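Local coordinates for extracellular ligand-binding receptor (PDB 5ERE), which probably serves as an extracellular sensor, binding 2-oxo-4-methylpentanoic acid in its periplasmic-binding-protein part and cytosine in a Cache-type sensor part, at residues L329-F340 against T546-L557. Numbering follows the deposited sequence.
Sequences LTQTAQELNAIF and TSIGLHGTNYRL
Phe340 turns its ring edge to Ile548 CD1, which sits near the ring plane, 4.0 Å from Phe340 CE2; Leu550 CD1 and the Tyr555 ring come in obliquely. Leu550 CD1 also packs 3.7 Å from Phe340 CB. The amide of Asn337 crosses Ile548, its OD1 3.3 Å from Ile548 CG2. That oxygen accepts bonds from two waters; one also donates to Gly549 O (2.8 Å), the other accepts from Gly549 N, so solvent bridges the partly exposed margin. Farther in, Ile548 CG1 stands between its backbone N and carbonyl carbon (chi1 48°), which brings CD1 against both Phe340 and Leu336 and leaves CG2 for Asn337 and the Ala333 carbonyl. Leu336 and Leu557 meet tip to tip, CD1 to CD1 at 3.7 Å, and Leu557 CD2 rests on the helix backbone, 3.5 Å from Ala333 N. Ala333 CB touches both this methyl and Thr546 CG2. Leu329 slides past both Thr546 and Leu557, its CD1 3.7 Å from Leu557 CG; an alanine here would probably open a gap beside Leu557 and leave Thr546 CG2 with less cover. Segment 329-340 of helix 324-357 runs nearly parallel to strand 546-550, at 5°, with Ile465 and Phe462 of helix 461-470 touching Leu336 and Ile548. The long helix is thereby packed on the antiparallel sheet that contains strands 541-550 and 553-561, consistent with the second module of a tandem PAS sensor. With apolar contact inside and water-mediated polar links at the margin, cohesion probably rests on shape and exclusion of water more than on direct polar bonds.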
loop_
_atom_site.group_PDB
_atom_site.type_symbol
_atom_site.label_atom_id
_atom_site.label_comp_id
_atom_site.label_asym_id
_atom_site.label_seq_id
_atom_site.Cartn_x
_atom_site.Cartn_y
_atom_site.Cartn_z
ATOM N N LEU A 329 -4.488 12.020 2.118
ATOM C CA LEU A 329 -4.081 13.080 3.034
ATOM C C LEU A 329 -5.028 13.177 4.223
ATOM O O LEU A 329 -4.597 13.221 5.380
ATOM C CB LEU A 329 -4.033 14.421 2.308
ATOM C CG LEU A 329 -3.579 15.607 3.157
ATOM C CD1 LEU A 329 -2.135 15.424 3.743
ATOM C CD2 LEU A 329 -3.649 16.817 2.300
ATOM N N THR A 330 -6.327 13.189 3.941
ATOM C CA THR A 330 -7.318 13.277 5.008
ATOM C C THR A 330 -7.232 12.119 5.965
ATOM O O THR A 330 -7.240 12.320 7.175
ATOM C CB THR A 330 -8.762 13.348 4.440
ATOM O OG1 THR A 330 -8.859 14.481 3.571
ATOM C CG2 THR A 330 -9.754 13.489 5.569
ATOM N N GLN A 331 -7.125 10.910 5.429
ATOM C CA GLN A 331 -7.013 9.724 6.280
ATOM C C GLN A 331 -5.785 9.789 7.188
ATOM O O GLN A 331 -5.801 9.320 8.319
ATOM C CB GLN A 331 -6.965 8.465 5.423
ATOM C CG GLN A 331 -8.332 8.130 4.796
ATOM C CD GLN A 331 -8.282 6.947 3.846
ATOM O OE1 GLN A 331 -7.204 6.471 3.463
ATOM N NE2 GLN A 331 -9.459 6.460 3.460
ATOM N N THR A 332 -4.721 10.397 6.692
ATOM C CA THR A 332 -3.499 10.524 7.485
ATOM C C THR A 332 -3.676 11.609 8.540
ATOM O O THR A 332 -3.319 11.392 9.704
ATOM C CB THR A 332 -2.276 10.863 6.592
ATOM O OG1 THR A 332 -2.187 9.900 5.546
ATOM C CG2 THR A 332 -0.930 10.885 7.381
ATOM N N ALA A 333 -4.213 12.771 8.125
ATOM C CA ALA A 333 -4.551 13.848 9.066
ATOM C C ALA A 333 -5.402 13.307 10.202
ATOM O O ALA A 333 -5.218 13.673 11.366
ATOM C CB ALA A 333 -5.308 14.973 8.368
ATOM N N GLN A 334 -6.362 12.460 9.848
ATOM C CA GLN A 334 -7.294 11.937 10.844
ATOM C C GLN A 334 -6.622 10.978 11.810
ATOM O O GLN A 334 -6.917 10.994 13.009
ATOM C CB GLN A 334 -8.462 11.230 10.163
ATOM C CG GLN A 334 -9.398 12.198 9.500
ATOM C CD GLN A 334 -10.477 11.514 8.699
ATOM O OE1 GLN A 334 -10.511 10.285 8.578
ATOM N NE2 GLN A 334 -11.362 12.305 8.140
ATOM N N GLU A 335 -5.739 10.114 11.314
ATOM C CA GLU A 335 -5.089 9.210 12.237
ATOM C C GLU A 335 -4.235 10.017 13.200
ATOM O O GLU A 335 -4.248 9.755 14.403
ATOM C CB GLU A 335 -4.249 8.167 11.517
ATOM C CG GLU A 335 -3.547 7.236 12.488
ATOM C CD GLU A 335 -3.008 5.983 11.832
ATOM O OE1 GLU A 335 -3.033 5.927 10.592
ATOM O OE2 GLU A 335 -2.555 5.060 12.556
ATOM N N LEU A 336 -3.516 11.011 12.672
ATOM C CA LEU A 336 -2.675 11.867 13.507
ATOM C C LEU A 336 -3.495 12.659 14.537
ATOM O O LEU A 336 -3.096 12.753 15.690
ATOM C CB LEU A 336 -1.845 12.832 12.642
ATOM C CG LEU A 336 -0.700 12.163 11.862
ATOM C CD1 LEU A 336 -0.145 13.045 10.735
ATOM C CD2 LEU A 336 0.454 11.661 12.798
ATOM N N ASN A 337 -4.623 13.253 14.136
ATOM C CA ASN A 337 -5.447 13.988 15.103
ATOM C C ASN A 337 -5.977 13.098 16.204
ATOM O O ASN A 337 -6.025 13.512 17.350
ATOM C CB ASN A 337 -6.615 14.700 14.410
ATOM C CG ASN A 337 -6.141 15.923 13.598
ATOM O OD1 ASN A 337 -5.168 16.601 13.969
ATOM N ND2 ASN A 337 -6.801 16.180 12.479
ATOM N N ALA A 338 -6.362 11.876 15.862
ATOM C CA ALA A 338 -6.879 10.956 16.862
ATOM C C ALA A 338 -5.764 10.449 17.800
ATOM O O ALA A 338 -5.968 10.220 18.999
ATOM C CB ALA A 338 -7.559 9.803 16.188
ATOM N N ILE A 339 -4.569 10.267 17.270
ATOM C CA ILE A 339 -3.465 9.939 18.162
ATOM C C ILE A 339 -3.204 11.077 19.141
ATOM O O ILE A 339 -3.119 10.853 20.352
ATOM C CB ILE A 339 -2.188 9.603 17.358
ATOM C CG1 ILE A 339 -2.428 8.275 16.657
ATOM C CG2 ILE A 339 -1.002 9.517 18.269
ATOM C CD1 ILE A 339 -1.364 7.935 15.598
ATOM N N PHE A 340 -3.084 12.299 18.636
ATOM C CA PHE A 340 -2.904 13.461 19.498
ATOM C C PHE A 340 -4.050 13.629 20.521
ATOM O O PHE A 340 -3.815 14.002 21.666
ATOM C CB PHE A 340 -2.810 14.742 18.659
ATOM C CG PHE A 340 -1.433 15.018 18.062
ATOM C CD1 PHE A 340 -0.273 14.953 18.830
ATOM C CD2 PHE A 340 -1.319 15.386 16.721
ATOM C CE1 PHE A 340 0.997 15.244 18.247
ATOM C CE2 PHE A 340 -0.081 15.655 16.150
ATOM C CZ PHE A 340 1.080 15.570 16.930
ATOM N N THR A 546 -2.770 20.138 4.581
ATOM C CA THR A 546 -3.661 20.440 5.679
ATOM C C THR A 546 -2.803 20.621 6.936
ATOM O O THR A 546 -1.571 20.670 6.858
ATOM C CB THR A 546 -4.755 19.322 5.858
ATOM O OG1 THR A 546 -5.704 19.743 6.837
ATOM C CG2 THR A 546 -4.162 17.974 6.283
ATOM N N SER A 547 -3.447 20.757 8.085
ATOM C CA SER A 547 -2.748 20.983 9.324
ATOM C C SER A 547 -3.265 20.041 10.395
ATOM O O SER A 547 -4.430 19.658 10.401
ATOM C CB SER A 547 -2.877 22.431 9.780
ATOM O OG SER A 547 -2.221 23.310 8.886
ATOM N N ILE A 548 -2.344 19.658 11.264
ATOM C CA ILE A 548 -2.623 18.889 12.463
ATOM C C ILE A 548 -1.941 19.524 13.669
ATOM O O ILE A 548 -0.855 20.101 13.555
ATOM C CB ILE A 548 -2.121 17.452 12.330
ATOM C CG1 ILE A 548 -0.671 17.467 11.791
ATOM C CG2 ILE A 548 -3.036 16.671 11.400
ATOM C CD1 ILE A 548 0.055 16.346 12.194
ATOM N N GLY A 549 -2.557 19.404 14.836
ATOM C CA GLY A 549 -1.931 19.909 16.045
ATOM C C GLY A 549 -2.840 20.011 17.250
ATOM O O GLY A 549 -3.984 19.562 17.212
ATOM N N LEU A 550 -2.316 20.608 18.312
ATOM C CA LEU A 550 -3.059 20.854 19.538
ATOM C C LEU A 550 -2.621 22.153 20.199
ATOM O O LEU A 550 -1.461 22.562 20.077
ATOM C CB LEU A 550 -2.865 19.708 20.555
ATOM C CG LEU A 550 -3.328 18.277 20.292
ATOM C CD1 LEU A 550 -2.771 17.326 21.368
ATOM C CD2 LEU A 550 -4.866 18.215 20.272
ATOM N N HIS A 551 -3.559 22.786 20.903
ATOM C CA HIS A 551 -3.251 23.863 21.842
ATOM C C HIS A 551 -2.488 25.011 21.175
ATOM O O HIS A 551 -1.644 25.650 21.820
ATOM C CB HIS A 551 -2.433 23.335 23.023
ATOM C CG HIS A 551 -3.062 22.179 23.733
ATOM N ND1 HIS A 551 -4.341 22.238 24.256
ATOM C CD2 HIS A 551 -2.594 20.940 24.016
ATOM C CE1 HIS A 551 -4.630 21.082 24.830
ATOM N NE2 HIS A 551 -3.588 20.277 24.700
ATOM N N GLY A 552 -2.796 25.260 19.898
ATOM C CA GLY A 552 -2.209 26.371 19.165
ATOM C C GLY A 552 -0.897 26.064 18.474
ATOM O O GLY A 552 -0.309 26.943 17.839
ATOM N N THR A 553 -0.438 24.817 18.590
ATOM C CA THR A 553 0.778 24.360 17.893
ATOM C C THR A 553 0.329 23.457 16.764
ATOM O O THR A 553 -0.171 22.357 16.967
ATOM C CB THR A 553 1.745 23.628 18.819
ATOM O OG1 THR A 553 2.134 24.519 19.860
ATOM C CG2 THR A 553 3.019 23.107 18.052
ATOM N N ASN A 554 0.424 23.983 15.566
ATOM C CA ASN A 554 -0.001 23.267 14.389
ATOM C C ASN A 554 1.162 22.984 13.439
ATOM O O ASN A 554 2.076 23.794 13.310
ATOM C CB ASN A 554 -1.107 24.060 13.684
ATOM C CG ASN A 554 -2.289 24.333 14.605
ATOM O OD1 ASN A 554 -2.964 23.411 15.066
ATOM N ND2 ASN A 554 -2.522 25.596 14.902
ATOM N N TYR A 555 1.098 21.813 12.804
ATOM C CA TYR A 555 2.050 21.373 11.793
ATOM C C TYR A 555 1.337 21.212 10.490
ATOM O O TYR A 555 0.171 20.764 10.451
ATOM C CB TYR A 555 2.699 20.024 12.174
ATOM C CG TYR A 555 3.159 19.985 13.582
ATOM C CD1 TYR A 555 4.290 20.664 13.988
ATOM C CD2 TYR A 555 2.437 19.286 14.527
ATOM C CE1 TYR A 555 4.693 20.629 15.309
ATOM C CE2 TYR A 555 2.826 19.252 15.813
ATOM C CZ TYR A 555 3.950 19.918 16.212
ATOM O OH TYR A 555 4.306 19.854 17.540
ATOM N N ARG A 556 2.051 21.517 9.416
ATOM C CA ARG A 556 1.521 21.307 8.093
ATOM C C ARG A 556 1.864 19.919 7.614
ATOM O O ARG A 556 3.009 19.475 7.737
ATOM C CB ARG A 556 2.053 22.352 7.104
ATOM C CG ARG A 556 1.955 23.766 7.593
ATOM C CD ARG A 556 0.521 24.341 7.508
ATOM N NE ARG A 556 0.510 25.757 7.873
ATOM C CZ ARG A 556 -0.135 26.298 8.910
ATOM N NH1 ARG A 556 -0.878 25.561 9.719
ATOM N NH2 ARG A 556 -0.052 27.606 9.131
ATOM N N LEU A 557 0.840 19.265 7.060
ATOM C CA LEU A 557 0.868 17.910 6.565
ATOM C C LEU A 557 0.600 17.999 5.093
ATOM O O LEU A 557 -0.498 18.401 4.679
ATOM C CB LEU A 557 -0.189 17.042 7.277
ATOM C CG LEU A 557 -0.229 15.548 6.958
ATOM C CD1 LEU A 557 0.954 14.817 7.631
ATOM C CD2 LEU A 557 -1.573 14.963 7.425
HETATM O O HOH W 1 -5.148 17.067 17.006
HETATM O O HOH W 2 -5.681 19.384 14.338
#